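Local coordinates for glycosylation Associate Protein 1 (Streptococcus agalactiae serotype V, PDB 6OYC), which probably works in a complex with the partner proteins Gap2 and Gap3 in glycosylation and accessory Sec export of a cell-surface adhesin, at residues P296-S301 against E508-S513; V102-T107 against V111-S116. All blocks are in the same frame, centred on the assembly; numbering follows the deposited sequence.

Contact 1 of 2, residues P296-S301 against E508-S513; sequences PVVHVS and ERIINS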
ATOM      1  N   PRO A 296      -5.370 -10.190 -25.835  1.00 43.30           N
ATOM      2  CA  PRO A 296      -4.528  -8.989 -25.733  1.00 40.83           C
ATOM      3  C   PRO A 296      -3.962  -8.883 -24.320  1.00 42.67           C
ATOM      4  O   PRO A 296      -4.698  -8.906 -23.331  1.00 40.28           O
ATOM      5  CB  PRO A 296      -5.495  -7.843 -26.063  1.00 39.07           C
ATOM      6  CG  PRO A 296      -6.740  -8.511 -26.647  1.00 39.07           C
ATOM      7  CD  PRO A 296      -6.790  -9.883 -26.081  1.00 37.00           C
ATOM      8  N   VAL A 297      -2.640  -8.826 -24.228  1.00 41.42           N
ATOM      9  CA  VAL A 297      -1.923  -8.642 -22.969  1.00 43.91           C
ATOM     10  C   VAL A 297      -1.177  -7.322 -23.107  1.00 45.06           C
ATOM     11  O   VAL A 297      -0.281  -7.205 -23.949  1.00 48.38           O
ATOM     12  CB  VAL A 297      -0.953  -9.802 -22.680  1.00 44.76           C
ATOM     13  CG1 VAL A 297      -0.152  -9.550 -21.425  1.00 38.97           C
ATOM     14  CG2 VAL A 297      -1.699 -11.144 -22.579  1.00 43.99           C
ATOM     15  N   VAL A 298      -1.553  -6.321 -22.317  1.00 40.29           N
ATOM     16  CA  VAL A 298      -0.948  -4.998 -22.405  1.00 42.37           C
ATOM     17  C   VAL A 298      -0.090  -4.753 -21.167  1.00 46.87           C
ATOM     18  O   VAL A 298      -0.559  -4.902 -20.028  1.00 41.10           O
ATOM     19  CB  VAL A 298      -1.998  -3.890 -22.566  1.00 44.65           C
ATOM     20  CG1 VAL A 298      -1.285  -2.517 -22.582  1.00 45.46           C
ATOM     21  CG2 VAL A 298      -2.809  -4.101 -23.837  1.00 40.03           C
ATOM     22  N   HIS A 299       1.163  -4.360 -21.392  1.00 45.72           N
ATOM     23  CA  HIS A 299       2.094  -4.091 -20.308  1.00 43.14           C
ATOM     24  C   HIS A 299       1.876  -2.672 -19.804  1.00 41.67           C
ATOM     25  O   HIS A 299       1.867  -1.716 -20.589  1.00 41.60           O
ATOM     26  CB  HIS A 299       3.533  -4.300 -20.788  1.00 42.12           C
ATOM     27  CG  HIS A 299       4.581  -3.756 -19.864  1.00 47.42           C
ATOM     28  ND1 HIS A 299       4.784  -4.248 -18.589  1.00 47.30           N
ATOM     29  CD2 HIS A 299       5.507  -2.784 -20.043  1.00 44.98           C
ATOM     30  CE1 HIS A 299       5.779  -3.589 -18.020  1.00 42.57           C
ATOM     31  NE2 HIS A 299       6.235  -2.698 -18.882  1.00 42.61           N
ATOM     32  N   VAL A 300       1.658  -2.537 -18.498  1.00 38.33           N
ATOM     33  CA  VAL A 300       1.434  -1.240 -17.868  1.00 40.05           C
ATOM     34  C   VAL A 300       2.420  -1.126 -16.713  1.00 39.26           C
ATOM     35  O   VAL A 300       2.232  -1.761 -15.670  1.00 38.84           O
ATOM     36  CB  VAL A 300      -0.017  -1.067 -17.385  1.00 42.46           C
ATOM     37  CG1 VAL A 300      -0.165   0.181 -16.512  1.00 35.92           C
ATOM     38  CG2 VAL A 300      -0.998  -1.003 -18.579  1.00 41.47           C
ATOM     39  N   SER A 301       3.475  -0.335 -16.896  1.00 37.25           N
ATOM     40  CA  SER A 301       4.424  -0.164 -15.804  1.00 41.18           C
ATOM     41  C   SER A 301       3.785   0.671 -14.692  1.00 39.56           C
ATOM     42  O   SER A 301       3.041   1.622 -14.964  1.00 40.92           O
ATOM     43  CB  SER A 301       5.729   0.477 -16.281  1.00 43.92           C
ATOM     44  OG  SER A 301       5.507   1.398 -17.325  1.00 55.47           O
ATOM     45  N   GLU A 508      -5.772   4.446 -24.133  1.00 52.94           N
ATOM     46  CA  GLU A 508      -6.412   4.205 -25.418  1.00 53.05           C
ATOM     47  C   GLU A 508      -5.962   2.882 -26.026  1.00 52.50           C
ATOM     48  O   GLU A 508      -6.763   2.179 -26.646  1.00 53.75           O
ATOM     49  CB  GLU A 508      -6.119   5.368 -26.361  1.00 57.75           C
ATOM     50  CG  GLU A 508      -7.180   5.565 -27.416  1.00 65.47           C
ATOM     51  CD  GLU A 508      -8.486   6.077 -26.836  1.00 69.53           C
ATOM     52  OE1 GLU A 508      -8.490   6.531 -25.662  1.00 63.77           O
ATOM     53  OE2 GLU A 508      -9.509   6.025 -27.559  1.00 71.49           O
ATOM     54  N   ARG A 509      -4.690   2.519 -25.852  1.00 54.04           N
ATOM     55  CA  ARG A 509      -4.220   1.216 -26.325  1.00 61.22           C
ATOM     56  C   ARG A 509      -4.943   0.080 -25.610  1.00 53.20           C
ATOM     57  O   ARG A 509      -5.393  -0.881 -26.245  1.00 53.05           O
ATOM     58  CB  ARG A 509      -2.706   1.101 -26.134  1.00 63.57           C
ATOM     59  CG  ARG A 509      -2.116  -0.257 -26.521  1.00 70.34           C
ATOM     60  CD  ARG A 509      -0.596  -0.175 -26.667  1.00 83.80           C
ATOM     61  NE  ARG A 509      -0.219   0.796 -27.691  1.00135.30           N
ATOM     62  CZ  ARG A 509       0.345   1.974 -27.440  1.00117.63           C
ATOM     63  NH1 ARG A 509       0.616   2.336 -26.190  1.00 88.81           N
ATOM     64  NH2 ARG A 509       0.640   2.791 -28.443  1.00142.64           N
ATOM     65  N   ILE A 510      -5.051   0.173 -24.281  1.00 51.94           N
ATOM     66  CA  ILE A 510      -5.806  -0.813 -23.510  1.00 50.99           C
ATOM     67  C   ILE A 510      -7.234  -0.888 -24.022  1.00 47.26           C
ATOM     68  O   ILE A 510      -7.756  -1.972 -24.304  1.00 47.46           O
ATOM     69  CB  ILE A 510      -5.771  -0.465 -22.006  1.00 45.61           C
ATOM     70  CG1 ILE A 510      -4.353  -0.573 -21.458  1.00 44.97           C
ATOM     71  CG2 ILE A 510      -6.701  -1.373 -21.212  1.00 40.54           C
ATOM     72  CD1 ILE A 510      -4.190   0.107 -20.120  1.00 44.25           C
ATOM     73  N   ILE A 511      -7.865   0.273 -24.190  1.00 47.90           N
ATOM     74  CA  ILE A 511      -9.293   0.330 -24.491  1.00 49.63           C
ATOM     75  C   ILE A 511      -9.592  -0.252 -25.866  1.00 51.82           C
ATOM     76  O   ILE A 511     -10.582  -0.972 -26.046  1.00 52.14           O
ATOM     77  CB  ILE A 511      -9.797   1.777 -24.390  1.00 53.60           C
ATOM     78  CG1 ILE A 511      -9.954   2.179 -22.929  1.00 52.65           C
ATOM     79  CG2 ILE A 511     -11.128   1.932 -25.099  1.00 56.19           C
ATOM     80  CD1 ILE A 511     -10.254   3.631 -22.780  1.00 55.70           C
ATOM     81  N   ASN A 512      -8.778   0.085 -26.866  1.00 51.76           N
ATOM     82  CA  ASN A 512      -9.041  -0.337 -28.240  1.00 51.83           C
ATOM     83  C   ASN A 512      -8.428  -1.686 -28.575  1.00 49.61           C
ATOM     84  O   ASN A 512      -8.553  -2.136 -29.715  1.00 49.39           O
ATOM     85  CB  ASN A 512      -8.543   0.719 -29.243  1.00 51.66           C
ATOM     86  CG  ASN A 512      -9.299   2.045 -29.129  1.00 62.37           C
ATOM     87  OD1 ASN A 512      -8.697   3.124 -29.157  1.00 66.98           O
ATOM     88  ND2 ASN A 512     -10.623   1.968 -28.989  1.00 57.95           N
ATOM     89  N   SER A 513      -7.755  -2.336 -27.621  1.00 48.09           N
ATOM     90  CA  SER A 513      -7.291  -3.695 -27.868  1.00 48.96           C
ATOM     91  C   SER A 513      -8.455  -4.672 -28.003  1.00 47.23           C
ATOM     92  O   SER A 513      -8.263  -5.808 -28.449  1.00 46.28           O
ATOM     93  CB  SER A 513      -6.349  -4.134 -26.744  1.00 45.24           C
ATOM     94  OG  SER A 513      -7.068  -4.261 -25.535  1.00 51.07           O
TER

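Contact 2 of 2, residues V102-T107 against V111-S116; sequences VDFTYT and VLVKKS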
ATOM      1  N   VAL A 102     -10.919   8.201  35.116  1.00 34.13           N
ATOM      2  CA  VAL A 102      -9.797   7.597  34.374  1.00 33.17           C
ATOM      3  C   VAL A 102      -8.672   8.631  34.226  1.00 29.78           C
ATOM      4  O   VAL A 102      -8.896   9.845  34.265  1.00 28.24           O
ATOM      5  CB  VAL A 102     -10.228   7.067  32.995  1.00 32.75           C
ATOM      6  CG1 VAL A 102     -11.261   5.943  33.141  1.00 32.60           C
ATOM      7  CG2 VAL A 102     -10.764   8.197  32.112  1.00 24.98           C
ATOM      8  N   ASP A 103      -7.443   8.135  34.065  1.00 30.90           N
ATOM      9  CA  ASP A 103      -6.290   8.969  33.734  1.00 30.53           C
ATOM     10  C   ASP A 103      -5.690   8.513  32.403  1.00 31.96           C
ATOM     11  O   ASP A 103      -5.836   7.357  31.996  1.00 31.01           O
ATOM     12  CB  ASP A 103      -5.229   8.920  34.853  1.00 27.80           C
ATOM     13  CG  ASP A 103      -4.759   7.509  35.149  1.00 33.51           C
ATOM     14  OD1 ASP A 103      -3.939   6.982  34.359  1.00 34.73           O
ATOM     15  OD2 ASP A 103      -5.190   6.921  36.166  1.00 33.75           O
ATOM     16  N   PHE A 104      -5.007   9.417  31.720  1.00 29.32           N
ATOM     17  CA  PHE A 104      -4.461   9.128  30.401  1.00 28.58           C
ATOM     18  C   PHE A 104      -2.940   9.081  30.466  1.00 30.26           C
ATOM     19  O   PHE A 104      -2.308  10.036  30.923  1.00 29.52           O
ATOM     20  CB  PHE A 104      -4.906  10.182  29.382  1.00 28.17           C
ATOM     21  CG  PHE A 104      -6.398  10.350  29.281  1.00 28.26           C
ATOM     22  CD1 PHE A 104      -7.221   9.269  29.002  1.00 28.63           C
ATOM     23  CD2 PHE A 104      -6.979  11.597  29.450  1.00 30.46           C
ATOM     24  CE1 PHE A 104      -8.612   9.440  28.890  1.00 31.22           C
ATOM     25  CE2 PHE A 104      -8.357  11.771  29.343  1.00 29.48           C
ATOM     26  CZ  PHE A 104      -9.171  10.695  29.062  1.00 28.32           C
ATOM     27  N   THR A 105      -2.355   7.989  30.002  1.00 26.17           N
ATOM     28  CA  THR A 105      -0.914   7.881  29.864  1.00 23.87           C
ATOM     29  C   THR A 105      -0.588   7.957  28.379  1.00 28.04           C
ATOM     30  O   THR A 105      -0.933   7.042  27.621  1.00 28.75           O
ATOM     31  CB  THR A 105      -0.386   6.577  30.469  1.00 30.81           C
ATOM     32  OG1 THR A 105      -0.747   6.492  31.858  1.00 30.27           O
ATOM     33  CG2 THR A 105       1.149   6.498  30.319  1.00 28.31           C
ATOM     34  N   TYR A 106       0.065   9.047  27.969  1.00 26.53           N
ATOM     35  CA  TYR A 106       0.502   9.256  26.590  1.00 27.32           C
ATOM     36  C   TYR A 106       1.871   8.603  26.390  1.00 28.58           C
ATOM     37  O   TYR A 106       2.864   9.020  26.995  1.00 26.91           O
ATOM     38  CB  TYR A 106       0.545  10.751  26.266  1.00 24.07           C
ATOM     39  CG  TYR A 106      -0.826  11.330  25.980  1.00 30.28           C
ATOM     40  CD1 TYR A 106      -1.836  11.326  26.967  1.00 24.59           C
ATOM     41  CD2 TYR A 106      -1.133  11.850  24.723  1.00 26.24           C
ATOM     42  CE1 TYR A 106      -3.092  11.843  26.707  1.00 25.72           C
ATOM     43  CE2 TYR A 106      -2.409  12.354  24.447  1.00 26.32           C
ATOM     44  CZ  TYR A 106      -3.381  12.345  25.438  1.00 29.17           C
ATOM     45  OH  TYR A 106      -4.631  12.848  25.158  1.00 25.18           O
ATOM     46  N   THR A 107       1.922   7.562  25.572  1.00 27.33           N
ATOM     47  CA  THR A 107       3.206   6.958  25.228  1.00 26.12           C
ATOM     48  C   THR A 107       3.635   7.552  23.890  1.00 28.01           C
ATOM     49  O   THR A 107       2.873   8.325  23.287  1.00 26.95           O
ATOM     50  CB  THR A 107       3.099   5.424  25.149  1.00 29.10           C
ATOM     51  OG1 THR A 107       2.725   5.021  23.815  1.00 28.58           O
ATOM     52  CG2 THR A 107       2.068   4.895  26.160  1.00 27.76           C
ATOM     53  N   VAL A 111      -2.263   5.921  23.540  1.00 27.33           N
ATOM     54  CA  VAL A 111      -2.690   6.432  24.841  1.00 28.23           C
ATOM     55  C   VAL A 111      -3.255   5.281  25.662  1.00 28.82           C
ATOM     56  O   VAL A 111      -4.054   4.482  25.159  1.00 26.62           O
ATOM     57  CB  VAL A 111      -3.720   7.572  24.703  1.00 26.18           C
ATOM     58  CG1 VAL A 111      -4.222   7.964  26.063  1.00 25.73           C
ATOM     59  CG2 VAL A 111      -3.087   8.802  24.038  1.00 25.75           C
ATOM     60  N   LEU A 112      -2.817   5.178  26.913  1.00 28.90           N
ATOM     61  CA  LEU A 112      -3.400   4.252  27.875  1.00 30.65           C
ATOM     62  C   LEU A 112      -4.457   4.960  28.721  1.00 30.72           C
ATOM     63  O   LEU A 112      -4.189   6.022  29.301  1.00 29.27           O
ATOM     64  CB  LEU A 112      -2.318   3.660  28.775  1.00 30.76           C
ATOM     65  CG  LEU A 112      -1.283   2.881  27.964  1.00 32.64           C
ATOM     66  CD1 LEU A 112      -0.051   2.538  28.825  1.00 30.03           C
ATOM     67  CD2 LEU A 112      -1.931   1.618  27.360  1.00 25.65           C
ATOM     68  N   VAL A 113      -5.654   4.375  28.771  1.00 29.33           N
ATOM     69  CA  VAL A 113      -6.720   4.798  29.670  1.00 28.18           C
ATOM     70  C   VAL A 113      -6.753   3.815  30.836  1.00 33.10           C
ATOM     71  O   VAL A 113      -7.069   2.631  30.652  1.00 32.94           O
ATOM     72  CB  VAL A 113      -8.071   4.841  28.958  1.00 28.92           C
ATOM     73  CG1 VAL A 113      -9.165   5.329  29.921  1.00 28.51           C
ATOM     74  CG2 VAL A 113      -7.974   5.714  27.732  1.00 29.69           C
ATOM     75  N   LYS A 114      -6.436   4.309  32.036  1.00 31.21           N
ATOM     76  CA  LYS A 114      -6.377   3.509  33.251  1.00 32.07           C
ATOM     77  C   LYS A 114      -7.253   4.140  34.319  1.00 33.16           C
ATOM     78  O   LYS A 114      -7.573   5.333  34.269  1.00 31.60           O
ATOM     79  CB  LYS A 114      -4.941   3.368  33.798  1.00 28.46           C
ATOM     80  CG  LYS A 114      -3.951   2.633  32.854  1.00 31.77           C
ATOM     81  CD  LYS A 114      -2.688   2.108  33.568  1.00 38.61           C
ATOM     82  CE  LYS A 114      -1.642   1.645  32.537  1.00 43.42           C
ATOM     83  NZ  LYS A 114      -0.702   0.553  32.975  1.00 39.33           N
ATOM     84  N   LYS A 115      -7.619   3.318  35.301  1.00 33.93           N
ATOM     85  CA  LYS A 115      -8.396   3.751  36.460  1.00 36.34           C
ATOM     86  C   LYS A 115      -7.724   3.149  37.691  1.00 39.91           C
ATOM     87  O   LYS A 115      -7.773   1.929  37.895  1.00 42.65           O
ATOM     88  CB  LYS A 115      -9.864   3.317  36.315  1.00 38.68           C
ATOM     89  CG  LYS A 115     -10.781   3.547  37.510  1.00 39.47           C
ATOM     90  CD  LYS A 115     -10.805   4.996  37.978  1.00 47.00           C
ATOM     91  CE  LYS A 115     -11.841   5.209  39.106  1.00 45.63           C
ATOM     92  NZ  LYS A 115     -13.211   5.293  38.552  1.00 44.73           N
ATOM     93  N   SER A 116      -7.055   3.993  38.477  1.00 35.28           N
ATOM     94  CA  SER A 116      -6.261   3.554  39.632  1.00 38.81           C
ATOM     95  C   SER A 116      -5.408   2.328  39.316  1.00 38.00           C
ATOM     96  O   SER A 116      -5.428   1.326  40.028  1.00 36.51           O
ATOM     97  CB  SER A 116      -7.153   3.278  40.839  1.00 38.11           C
ATOM     98  OG  SER A 116      -8.133   4.291  40.964  1.00 41.82           O
TER
HETATM   99  O   HOH W   1      -3.329   5.800  31.972  1.00 30.11           O
HETATM  100  O   HOH W   2      -7.141   6.742  37.697  1.00 34.59           O

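Contact 1 of 2, residues P296-S301 against E508-S513
Pro296, Val298 and Val300, in and beside strand 297-299, pack from one face of the sheet against helix 505-512 and the serine after it, where the C-terminal end of the chain returns to a Rossmann-like parallel sheet, consistent with the GT-B clan of the family. The strand is outermost in that sheet within this chain. Its neighbour is strand 277-280, to which the backbones of Pro296, Val298 and Val300 are hydrogen-bonded through Ile278 and Cys280. Pro296 comes first, with its ring turned to Ser513: CG lies 3.6 Å from the backbone O of Ser513, and CB is 3.9 Å from CB of the same serine. Val297 turns away, onto Ala286 and Leu289 of helix 283-292. Val298 then points at the C-terminal helix, and its CG1, anti to the backbone N (chi1 177°), comes within 3.8 Å of CG1 of Ile510. The two side chains pass each other at a slant. His299 again faces away, towards Leu283, so the short strand is packed between two helices. Val300, just past the strand, completes the contact with its CG2 branch, which meets CD1 of Ile510 at 3.7 Å, the side chains lying roughly perpendicular, while Asn36 and Met40 of helix 33-43 also touch this valine. Ile510 thus serves both valines, CG1 for one and CD1 for the other. Although its CB is not aimed at the strand, the extended end of the chain (chi2 164°) carries CD1 inward, and the residue also rests on Ile279. The interface itself is entirely van der Waals; a side-chain hydrogen bond stays within 508-513, where Ser513 OG folds back to donate to Ile510 O at 2.7 Å, reaching it 26° from the carbonyl plane.

Contact 2 of 2, residues V102-T107 against V111-S116
Asp103 and Lys114 form a hydrogen-bonded pair in an antiparallel beta hairpin, 103-106 with 111-115, whose first strand is outermost in a long antiparallel sheet within this chain. Asp103 N donates to Lys114 O at 2.8 Å, and Lys114 N returns to Asp103 O at 3.1 Å. The next such pair repeats the scheme: Thr105 N reaches Leu112 O at 2.8 Å, and Leu112 N reaches Thr105 O at 2.7 Å, all four bonds being close to straight. Along the inner edge of 111-115, Val111 and Val113 bond through their backbones to strand 118-125. On the Asp103 and Thr105 face, water 1 links Asp103 OD1, Thr105 OG1 and Leu112 O. Water 2 donates to Asp103 OD2 and accepts from Ser116 N, 2.9 Å away, while a glycerol, probably from the crystallisation liquor, also bonds that carboxylate oxygen. Other polar ends are satisfied nearby: Tyr106 OH by Arg94 NH1, Thr107 OG1 by the backbone N of Phe109 and Ile110, Lys115 NZ by Glu100 O. The face of Phe104, Tyr106, Val111 and Val113 is largely apolar. Val113 CG2 meets the Phe104 ring at its edge, in plane, 3.8 Å from CD1, and Phe93 makes an edge-to-face contact with that ring. With CG1 of Val111 anti to the backbone N (chi1 174°), its CG2 sits over the centre of the Tyr106 ring in a CH-pi contact, 3.6 Å from the centroid.

Contact 1 is a buried contact and contact 2 a surface one; they lie on opposite sides of the chain's centre, with nearest atoms about 39 Å apart, and share no element. The first joins segments some 200 residues apart in sequence, bringing the C-terminal helix onto a parallel sheet, through a few aliphatic side chains, a proline ring and a serine, with 238 Å² of buried surface. The second joins neighbouring strands across a short loop, buries 554 Å² and is secured by backbone hydrogen bonds, with aromatic packing on one face and waters on the other. Each involves a strand that is outermost in its own sheet within this chain.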